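Local coordinates for protein PcyX_EBK42635 (Marine metagenome, PDB 5OWG) that probably catalyses the ferredoxin-dependent four-electron reduction of biliverdin to the pigment phycoerythrobilin, at residues A[20-25]-A[50-55]; A[26-31]-A[172-177]; A[55-60]-A[178-183]. One frame throughout, in Å; residues are numbered along the deposited sequence.

In the fold
Two helices are seated on one face of an antiparallel sheet. Interaction 1 lays helix 14-28 over strand 47-53; interaction 2 joins the end of that helix to helix 161-179; interaction 3 ties the end of helix 161-179 to the start of strand 57-67. All are partly buried; interaction 1 has no exposed touching residue, interactions 2 and 3 one each (N174, R181). The methyl-on-indole packing of interaction 1 lies deepest; interaction 2 sets buried I177 against the amide of N28, and interaction 3 adds R181 on Y56 to a buried isoleucine pair. No hydrogen bond crosses any. The R50–E31 salt bridge links 1 with 2, and L29 packing on A60 and I57 links 2 with 3.

Interaction 1 (A[20-25]-A[50-55]); sequences ETIEVL and RTWNNR
Helix 20-25 passes 10.5 Å from strand 50-53, axis to axis, at a crossing angle of 34°, and the backbones come nearest at L25 and W52, whose CA atoms are 7.1 Å apart. L25 does most of the touching. Its CB lies over the middle of the indole, 3.8 Å above the plane of W52, and its CD1 reaches on over the benzene half of the same ring system. That methyl sits 3.7 Å from the centroid of the W52 six-membered ring, only 17° off the normal, a CH-pi contact made squarely on the face. W52 turns its CG anti to its own carbonyl carbon, which sends the indole from the strand across the path of L25, and NE1 is held by OD1 of N26, one residue further along the helix. The layering is that of the ferredoxin-dependent bilin reductases, in which an antiparallel sheet is flanked by helices; here helix 14-28 covers strand 47-53 through the alternate residues R50 and W52, while T51 between them points away. I22, one turn before L25, meets the guanidinium of R50 obliquely. Its CG2 comes to 3.5 Å from R50 NH1, and its CD1 to 3.6 Å from the same R50 nitrogen. The arginine chain bends at chi3 (69°), and W52 CZ2 lies 3.6 Å from the plane of its guanidinium, toward the rim. The guanidinium lies beyond the rim of the indole, slightly to the side away from L25. Its NE makes a salt bridge with OE2 of E31, which helps to hold the group beside I22.

Interaction 2 (A[26-31]-A[172-177]); sequences NNNLVE and NLNNYI
N28 meets I177 where helix 14-28 is coming to its end and helix 161-179 passes beside it, the CA atoms of N28 and I177 being 7.4 Å apart. The side chain of N28 can be followed outward from the backbone. Its CB, directed toward the other helix, touches I177 CG2 at 3.5 Å. The next atom, CG of N28, is still at 3.6 Å from that methyl, and OD1 of N28 is again 3.5 Å from I177 CG2. One methyl group therefore lies alongside the whole inner part of the asparagine, from its aliphatic carbon to its carbonyl oxygen. On I177 this branch stands anti to the backbone N, beside the carbonyl carbon, and is thereby held out toward N28; the buried side chain also packs on L80 of strand 73-82 and on V24. At the tip, N28 ND2 turns back to its own helix and donates to the carbonyl oxygen of V24, one turn earlier. The amide of N174 comes near this nitrogen, with OD1 of N174 at 4.2 Å from ND2 of N28, too long for a hydrogen bond. The two amide planes stand 82° apart, so the groups cross rather than pair. V24 is touched by L173 and N174 as well as by I177, and the further contact of I177 with L80 joins it to the helix-to-sheet packing. The chemistry is accordingly that of shape and not of direction: no hydrogen bond spans the two segments, the asparagine NH2 is served within its own helix, and what N28 offers to the other helix is mainly van der Waals surface, with the polar amides gathered at the more exposed side.

Interaction 3 (A[55-60]-A[178-183]); sequences RYIRRA and DKIRNH
Y56 and R181 each set CG anti to the carbonyl carbon (chi1 -54° and -62°), and this lays the first part of the arginine chain over the phenol ring. R181 CG is 3.8 Å from the centroid of the Y56 ring, 20° off its normal, a CH-pi contact shifted toward the CD2 side, where R181 CG stands 3.6 Å from Y56 CD2. R55 CG covers the opposite face of the ring, 4.0 Å above its plane, so the tyrosine is sandwiched between aliphatic parts of two arginines. The R181 chain then bends at chi2 and chi3, and its NH1 forms a salt bridge with D178 OD1 at 3.1 Å; the charge is drawn back to its own segment. This is the point where strand 57-67 enters the sheet after a turn in which N54 OD1 accepts from the backbone N of Y56 and of I57; R58 and R59 then form a classic beta bulge opposite F81. Deeper in, I57 CD1 touches I180 CG2 at 4.0 Å, the two side chains slanting past each other. I57 also rests on L80 and I180 on P82, both of strand 73-82.

Interaction 1 (A[20-25]-A[50-55])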
loop_
_atom_site.group_PDB
_atom_site.type_symbol
_atom_site.label_atom_id
_atom_site.label_comp_id
_atom_site.label_asym_id
_atom_site.label_seq_id
_atom_site.Cartn_x
_atom_site.Cartn_y
_atom_site.Cartn_z
ATOM N N GLU A 20 5.498 -13.294 1.864
ATOM C CA GLU A 20 6.555 -12.897 0.939
ATOM C C GLU A 20 6.668 -11.379 0.872
ATOM O O GLU A 20 7.773 -10.834 0.771
ATOM C CB GLU A 20 6.290 -13.472 -0.454
ATOM C CG GLU A 20 6.108 -14.983 -0.511
ATOM C CD GLU A 20 7.299 -15.746 0.032
ATOM O OE1 GLU A 20 7.554 -15.670 1.252
ATOM O OE2 GLU A 20 7.983 -16.425 -0.763
ATOM N N THR A 21 5.531 -10.680 0.928
ATOM C CA THR A 21 5.550 -9.220 0.929
ATOM C C THR A 21 6.240 -8.678 2.173
ATOM O O THR A 21 7.047 -7.744 2.090
ATOM C CB THR A 21 4.117 -8.685 0.826
ATOM O OG1 THR A 21 3.649 -8.823 -0.521
ATOM C CG2 THR A 21 4.032 -7.211 1.242
ATOM N N ILE A 22 5.936 -9.247 3.342
ATOM C CA ILE A 22 6.524 -8.757 4.584
ATOM C C ILE A 22 8.020 -9.042 4.615
ATOM O O ILE A 22 8.805 -8.250 5.151
ATOM C CB ILE A 22 5.802 -9.376 5.794
ATOM C CG1 ILE A 22 4.344 -8.912 5.829
ATOM C CG2 ILE A 22 6.497 -8.986 7.096
ATOM C CD1 ILE A 22 3.471 -9.679 6.797
ATOM N N GLU A 23 8.441 -10.177 4.051
ATOM C CA GLU A 23 9.866 -10.492 4.012
ATOM C C GLU A 23 10.634 -9.457 3.201
ATOM O O GLU A 23 11.714 -9.015 3.607
ATOM C CB GLU A 23 10.077 -11.891 3.434
ATOM C CG GLU A 23 11.526 -12.371 3.457
ATOM C CD GLU A 23 12.083 -12.500 4.862
ATOM O OE1 GLU A 23 11.293 -12.417 5.826
ATOM O OE2 GLU A 23 13.310 -12.684 5.004
ATOM N N VAL A 24 10.092 -9.057 2.049
ATOM C CA VAL A 24 10.761 -8.060 1.218
ATOM C C VAL A 24 10.891 -6.744 1.975
ATOM O O VAL A 24 11.963 -6.128 2.004
ATOM C CB VAL A 24 10.003 -7.876 -0.110
ATOM C CG1 VAL A 24 10.597 -6.732 -0.927
ATOM C CG2 VAL A 24 10.033 -9.167 -0.917
ATOM N N LEU A 25 9.802 -6.295 2.604
ATOM C CA LEU A 25 9.834 -5.013 3.302
ATOM C C LEU A 25 10.815 -5.044 4.469
ATOM O O LEU A 25 11.499 -4.050 4.739
ATOM C CB LEU A 25 8.431 -4.641 3.785
ATOM C CG LEU A 25 7.389 -4.381 2.690
ATOM C CD1 LEU A 25 5.998 -4.275 3.287
ATOM C CD2 LEU A 25 7.719 -3.118 1.912
ATOM N N ARG A 50 0.694 -1.965 9.228
ATOM C CA ARG A 50 2.123 -1.882 9.479
ATOM C C ARG A 50 2.755 -0.954 8.455
ATOM O O ARG A 50 2.365 -0.960 7.283
ATOM C CB ARG A 50 2.764 -3.270 9.406
ATOM C CG ARG A 50 2.232 -4.233 10.451
ATOM C CD ARG A 50 2.774 -5.632 10.240
ATOM N NE ARG A 50 4.202 -5.713 10.527
ATOM C CZ ARG A 50 4.958 -6.775 10.268
ATOM N NH1 ARG A 50 4.428 -7.852 9.704
ATOM N NH2 ARG A 50 6.249 -6.757 10.566
ATOM N N THR A 51 3.731 -0.161 8.894
ATOM C CA THR A 51 4.365 0.816 8.023
ATOM C C THR A 51 5.880 0.705 8.111
ATOM O O THR A 51 6.435 0.501 9.195
ATOM C CB THR A 51 3.928 2.243 8.377
ATOM O OG1 THR A 51 4.168 2.492 9.768
ATOM C CG2 THR A 51 2.448 2.438 8.067
ATOM N N TRP A 52 6.539 0.834 6.958
ATOM C CA TRP A 52 7.990 0.872 6.869
ATOM C C TRP A 52 8.411 2.132 6.126
ATOM O O TRP A 52 7.602 2.786 5.462
ATOM C CB TRP A 52 8.570 -0.347 6.126
ATOM C CG TRP A 52 8.277 -1.696 6.720
ATOM C CD1 TRP A 52 9.163 -2.524 7.351
ATOM C CD2 TRP A 52 7.023 -2.387 6.709
ATOM N NE1 TRP A 52 8.535 -3.683 7.738
ATOM C CE2 TRP A 52 7.220 -3.624 7.358
ATOM C CE3 TRP A 52 5.750 -2.079 6.219
ATOM C CZ2 TRP A 52 6.193 -4.549 7.529
ATOM C CZ3 TRP A 52 4.732 -3.000 6.390
ATOM C CH2 TRP A 52 4.960 -4.220 7.040
ATOM N N ASN A 53 9.692 2.467 6.240
ATOM C CA ASN A 53 10.271 3.511 5.409
ATOM C C ASN A 53 11.784 3.351 5.394
ATOM O O ASN A 53 12.364 2.657 6.234
ATOM C CB ASN A 53 9.886 4.910 5.903
ATOM C CG ASN A 53 10.366 5.188 7.317
ATOM O OD1 ASN A 53 11.357 4.622 7.778
ATOM N ND2 ASN A 53 9.662 6.072 8.012
ATOM N N ASN A 54 12.413 3.998 4.416
ATOM C CA ASN A 54 13.860 4.137 4.399
ATOM C C ASN A 54 14.195 5.482 3.765
ATOM O O ASN A 54 13.309 6.289 3.469
ATOM C CB ASN A 54 14.532 2.956 3.676
ATOM C CG ASN A 54 14.365 3.000 2.163
ATOM O OD1 ASN A 54 13.814 3.946 1.601
ATOM N ND2 ASN A 54 14.854 1.960 1.492
ATOM N N ARG A 55 15.494 5.720 3.568
ATOM C CA ARG A 55 15.948 6.987 3.005
ATOM C C ARG A 55 15.182 7.346 1.741
ATOM O O ARG A 55 14.854 8.517 1.515
ATOM C CB ARG A 55 17.450 6.910 2.720
ATOM C CG ARG A 55 17.977 7.984 1.767
ATOM C CD ARG A 55 19.498 7.938 1.656
ATOM N NE ARG A 55 20.005 8.849 0.632
ATOM C CZ ARG A 55 21.264 8.870 0.200
ATOM N NH1 ARG A 55 22.157 8.024 0.697
ATOM N NH2 ARG A 55 21.632 9.736 -0.735
#

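Interaction 2 (A[26-31]-A[172-177])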
loop_
_atom_site.group_PDB
_atom_site.type_symbol
_atom_site.label_atom_id
_atom_site.label_comp_id
_atom_site.label_asym_id
_atom_site.label_seq_id
_atom_site.Cartn_x
_atom_site.Cartn_y
_atom_site.Cartn_z
ATOM N N ASN A 26 10.904 -6.177 5.170
ATOM C CA ASN A 26 11.852 -6.288 6.274
ATOM C C ASN A 26 13.296 -6.291 5.786
ATOM O O ASN A 26 14.196 -5.873 6.524
ATOM C CB ASN A 26 11.574 -7.554 7.086
ATOM C CG ASN A 26 10.312 -7.447 7.922
ATOM O OD1 ASN A 26 9.911 -6.357 8.326
ATOM N ND2 ASN A 26 9.683 -8.583 8.190
ATOM N N ASN A 27 13.538 -6.751 4.558
ATOM C CA ASN A 27 14.896 -6.869 4.040
ATOM C C ASN A 27 15.432 -5.574 3.441
ATOM O O ASN A 27 16.644 -5.479 3.213
ATOM C CB ASN A 27 14.963 -7.969 2.977
ATOM C CG ASN A 27 15.196 -9.345 3.570
ATOM O OD1 ASN A 27 14.885 -9.597 4.734
ATOM N ND2 ASN A 27 15.757 -10.242 2.768
ATOM N N ASN A 28 14.578 -4.591 3.176
ATOM C CA ASN A 28 14.993 -3.350 2.530
ATOM C C ASN A 28 14.660 -2.111 3.342
ATOM O O ASN A 28 15.455 -1.168 3.373
ATOM C CB ASN A 28 14.335 -3.233 1.146
ATOM C CG ASN A 28 14.870 -4.249 0.157
ATOM O OD1 ASN A 28 15.681 -3.920 -0.708
ATOM N ND2 ASN A 28 14.415 -5.490 0.280
ATOM N N LEU A 29 13.508 -2.087 3.998
ATOM C CA LEU A 29 13.050 -0.942 4.767
ATOM C C LEU A 29 13.145 -1.253 6.258
ATOM O O LEU A 29 13.565 -2.338 6.668
ATOM C CB LEU A 29 11.616 -0.576 4.375
ATOM C CG LEU A 29 11.364 -0.385 2.880
ATOM C CD1 LEU A 29 9.880 -0.323 2.590
ATOM C CD2 LEU A 29 12.053 0.866 2.397
ATOM N N VAL A 30 12.750 -0.277 7.071
ATOM C CA VAL A 30 12.671 -0.435 8.517
ATOM C C VAL A 30 11.251 -0.106 8.951
ATOM O O VAL A 30 10.686 0.909 8.528
ATOM C CB VAL A 30 13.685 0.461 9.246
ATOM C CG1 VAL A 30 13.567 0.288 10.758
ATOM C CG2 VAL A 30 15.092 0.137 8.784
ATOM N N GLU A 31 10.682 -0.961 9.793
ATOM C CA GLU A 31 9.338 -0.747 10.299
ATOM C C GLU A 31 9.342 0.316 11.390
ATOM O O GLU A 31 10.288 0.432 12.174
ATOM C CB GLU A 31 8.758 -2.051 10.844
ATOM C CG GLU A 31 7.314 -1.943 11.290
ATOM C CD GLU A 31 6.685 -3.297 11.537
ATOM O OE1 GLU A 31 7.431 -4.297 11.606
ATOM O OE2 GLU A 31 5.444 -3.368 11.654
ATOM N N ASN A 172 7.352 -7.364 -8.547
ATOM C CA ASN A 172 7.302 -5.947 -8.890
ATOM C C ASN A 172 7.647 -5.079 -7.687
ATOM O O ASN A 172 8.128 -3.951 -7.853
ATOM C CB ASN A 172 5.918 -5.589 -9.434
ATOM C CG ASN A 172 5.607 -6.282 -10.749
ATOM O OD1 ASN A 172 6.265 -7.254 -11.121
ATOM N ND2 ASN A 172 4.600 -5.785 -11.457
ATOM N N LEU A 173 7.413 -5.585 -6.476
ATOM C CA LEU A 173 7.804 -4.867 -5.268
ATOM C C LEU A 173 9.319 -4.864 -5.105
ATOM O O LEU A 173 9.947 -3.803 -5.007
ATOM C CB LEU A 173 7.132 -5.502 -4.048
ATOM C CG LEU A 173 7.510 -4.938 -2.677
ATOM C CD1 LEU A 173 7.112 -3.476 -2.555
ATOM C CD2 LEU A 173 6.862 -5.767 -1.583
ATOM N N ASN A 174 9.924 -6.056 -5.066
ATOM C CA ASN A 174 11.374 -6.161 -4.943
ATOM C C ASN A 174 12.078 -5.282 -5.969
ATOM O O ASN A 174 13.122 -4.686 -5.679
ATOM C CB ASN A 174 11.806 -7.622 -5.108
ATOM C CG ASN A 174 12.766 -8.078 -4.026
ATOM O OD1 ASN A 174 13.429 -7.266 -3.379
ATOM N ND2 ASN A 174 12.849 -9.389 -3.830
ATOM N N ASN A 175 11.520 -5.188 -7.177
ATOM C CA ASN A 175 12.111 -4.349 -8.212
ATOM C C ASN A 175 11.785 -2.873 -8.017
ATOM O O ASN A 175 12.582 -2.015 -8.415
ATOM C CB ASN A 175 11.641 -4.811 -9.593
ATOM C CG ASN A 175 12.495 -5.931 -10.148
ATOM O OD1 ASN A 175 13.520 -5.682 -10.777
ATOM N ND2 ASN A 175 12.079 -7.171 -9.914
ATOM N N TYR A 176 10.633 -2.554 -7.422
ATOM C CA TYR A 176 10.311 -1.158 -7.141
ATOM C C TYR A 176 11.257 -0.583 -6.095
ATOM O O TYR A 176 11.766 0.534 -6.245
ATOM C CB TYR A 176 8.861 -1.031 -6.669
ATOM C CG TYR A 176 8.485 0.370 -6.226
ATOM C CD1 TYR A 176 7.993 1.299 -7.135
ATOM C CD2 TYR A 176 8.624 0.764 -4.899
ATOM C CE1 TYR A 176 7.648 2.578 -6.737
ATOM C CE2 TYR A 176 8.284 2.044 -4.491
ATOM C CZ TYR A 176 7.797 2.945 -5.415
ATOM O OH TYR A 176 7.455 4.217 -5.020
ATOM N N ILE A 177 11.501 -1.338 -5.023
ATOM C CA ILE A 177 12.366 -0.871 -3.944
ATOM C C ILE A 177 13.781 -0.639 -4.449
ATOM O O ILE A 177 14.533 0.156 -3.872
ATOM C CB ILE A 177 12.329 -1.885 -2.782
ATOM C CG1 ILE A 177 10.915 -1.953 -2.195
ATOM C CG2 ILE A 177 13.329 -1.513 -1.696
ATOM C CD1 ILE A 177 10.683 -3.096 -1.226
#

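Interaction 3 (A[55-60]-A[178-183])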
loop_
_atom_site.group_PDB
_atom_site.type_symbol
_atom_site.label_atom_id
_atom_site.label_comp_id
_atom_site.label_asym_id
_atom_site.label_seq_id
_atom_site.Cartn_x
_atom_site.Cartn_y
_atom_site.Cartn_z
ATOM N N ARG A 55 15.494 5.720 3.568
ATOM C CA ARG A 55 15.948 6.987 3.005
ATOM C C ARG A 55 15.182 7.346 1.741
ATOM O O ARG A 55 14.854 8.517 1.515
ATOM C CB ARG A 55 17.450 6.910 2.720
ATOM C CG ARG A 55 17.977 7.984 1.767
ATOM C CD ARG A 55 19.498 7.938 1.656
ATOM N NE ARG A 55 20.005 8.849 0.632
ATOM C CZ ARG A 55 21.264 8.870 0.200
ATOM N NH1 ARG A 55 22.157 8.024 0.697
ATOM N NH2 ARG A 55 21.632 9.736 -0.735
ATOM N N TYR A 56 14.876 6.352 0.910
ATOM C CA TYR A 56 14.322 6.613 -0.409
ATOM C C TYR A 56 12.804 6.521 -0.459
ATOM O O TYR A 56 12.197 7.070 -1.386
ATOM C CB TYR A 56 14.924 5.634 -1.423
ATOM C CG TYR A 56 16.439 5.626 -1.430
ATOM C CD1 TYR A 56 17.155 6.605 -2.104
ATOM C CD2 TYR A 56 17.148 4.641 -0.757
ATOM C CE1 TYR A 56 18.538 6.603 -2.109
ATOM C CE2 TYR A 56 18.530 4.628 -0.758
ATOM C CZ TYR A 56 19.220 5.613 -1.435
ATOM O OH TYR A 56 20.595 5.610 -1.440
ATOM N N ILE A 57 12.180 5.848 0.504
ATOM C CA ILE A 57 10.737 5.636 0.526
ATOM C C ILE A 57 10.220 6.168 1.855
ATOM O O ILE A 57 10.456 5.560 2.906
ATOM C CB ILE A 57 10.379 4.155 0.343
ATOM C CG1 ILE A 57 10.832 3.660 -1.035
ATOM C CG2 ILE A 57 8.882 3.929 0.520
ATOM C CD1 ILE A 57 11.088 2.169 -1.087
ATOM N N ARG A 58 9.509 7.299 1.815
ATOM C CA ARG A 58 9.040 7.909 3.055
ATOM C C ARG A 58 7.975 7.063 3.738
ATOM O O ARG A 58 7.885 7.069 4.972
ATOM C CB ARG A 58 8.501 9.319 2.793
ATOM C CG ARG A 58 7.191 9.388 2.019
ATOM C CD ARG A 58 6.650 10.809 2.006
ATOM N NE ARG A 58 5.413 10.919 1.237
ATOM C CZ ARG A 58 4.192 10.732 1.732
ATOM N NH1 ARG A 58 4.017 10.421 3.010
ATOM N NH2 ARG A 58 3.137 10.856 0.940
ATOM N N ARG A 59 7.165 6.334 2.974
ATOM C CA ARG A 59 6.081 5.570 3.578
ATOM C C ARG A 59 5.770 4.327 2.757
ATOM O O ARG A 59 5.569 4.406 1.541
ATOM C CB ARG A 59 4.825 6.434 3.725
ATOM C CG ARG A 59 3.703 5.746 4.482
ATOM C CD ARG A 59 2.568 6.705 4.799
ATOM N NE ARG A 59 1.579 6.107 5.696
ATOM C CZ ARG A 59 0.483 5.466 5.299
ATOM N NH1 ARG A 59 0.209 5.327 4.006
ATOM N NH2 ARG A 59 -0.348 4.961 6.200
ATOM N N ALA A 60 5.735 3.186 3.442
ATOM C CA ALA A 60 5.290 1.915 2.880
ATOM C C ALA A 60 4.317 1.305 3.875
ATOM O O ALA A 60 4.688 1.053 5.024
ATOM C CB ALA A 60 6.471 0.974 2.628
ATOM N N ASP A 178 14.168 -1.318 -5.529
ATOM C CA ASP A 178 15.514 -1.167 -6.072
ATOM C C ASP A 178 15.611 0.035 -7.006
ATOM O O ASP A 178 16.510 0.871 -6.861
ATOM C CB ASP A 178 15.918 -2.448 -6.803
ATOM C CG ASP A 178 17.159 -2.267 -7.662
ATOM O OD1 ASP A 178 17.976 -1.372 -7.361
ATOM O OD2 ASP A 178 17.310 -3.016 -8.649
ATOM N N LYS A 179 14.703 0.137 -7.977
ATOM C CA LYS A 179 14.835 1.163 -9.005
ATOM C C LYS A 179 14.454 2.550 -8.503
ATOM O O LYS A 179 14.974 3.547 -9.015
ATOM C CB LYS A 179 13.981 0.797 -10.219
ATOM C CG LYS A 179 14.403 -0.496 -10.899
ATOM C CD LYS A 179 13.468 -0.863 -12.040
ATOM C CE LYS A 179 13.911 -2.140 -12.741
ATOM N NZ LYS A 179 15.264 -2.015 -13.352
ATOM N N ILE A 180 13.558 2.643 -7.517
ATOM C CA ILE A 180 13.152 3.957 -7.022
ATOM C C ILE A 180 14.353 4.715 -6.474
ATOM O O ILE A 180 14.383 5.952 -6.501
ATOM C CB ILE A 180 12.039 3.811 -5.962
ATOM C CG1 ILE A 180 11.422 5.172 -5.628
ATOM C CG2 ILE A 180 12.578 3.177 -4.684
ATOM C CD1 ILE A 180 10.610 5.786 -6.760
ATOM N N ARG A 181 15.360 3.995 -5.975
ATOM C CA ARG A 181 16.554 4.646 -5.445
ATOM C C ARG A 181 17.210 5.537 -6.493
ATOM O O ARG A 181 17.762 6.593 -6.165
ATOM C CB ARG A 181 17.543 3.592 -4.946
ATOM C CG ARG A 181 17.020 2.735 -3.803
ATOM C CD ARG A 181 17.538 1.306 -3.878
ATOM N NE ARG A 181 18.985 1.219 -3.707
ATOM C CZ ARG A 181 19.707 0.135 -3.983
ATOM N NH1 ARG A 181 19.122 -0.956 -4.458
ATOM N NH2 ARG A 181 21.019 0.145 -3.793
ATOM N N ASN A 182 17.148 5.133 -7.764
ATOM C CA ASN A 182 17.848 5.833 -8.837
ATOM C C ASN A 182 17.235 7.182 -9.182
ATOM O O ASN A 182 17.698 7.821 -10.134
ATOM C CB ASN A 182 17.870 4.968 -10.098
ATOM C CG ASN A 182 18.691 3.711 -9.928
ATOM O OD1 ASN A 182 19.805 3.747 -9.406
ATOM N ND2 ASN A 182 18.142 2.585 -10.370
ATOM N N HIS A 183 16.214 7.631 -8.452
ATOM C CA HIS A 183 15.492 8.853 -8.790
ATOM C C HIS A 183 15.481 9.851 -7.637
ATOM O O HIS A 183 14.649 10.763 -7.614
ATOM C CB HIS A 183 14.071 8.498 -9.222
ATOM C CG HIS A 183 14.021 7.676 -10.471
ATOM N ND1 HIS A 183 14.137 8.226 -11.729
ATOM C CD2 HIS A 183 13.892 6.341 -10.654
ATOM C CE1 HIS A 183 14.071 7.265 -12.635
ATOM N NE2 HIS A 183 13.923 6.112 -12.009
#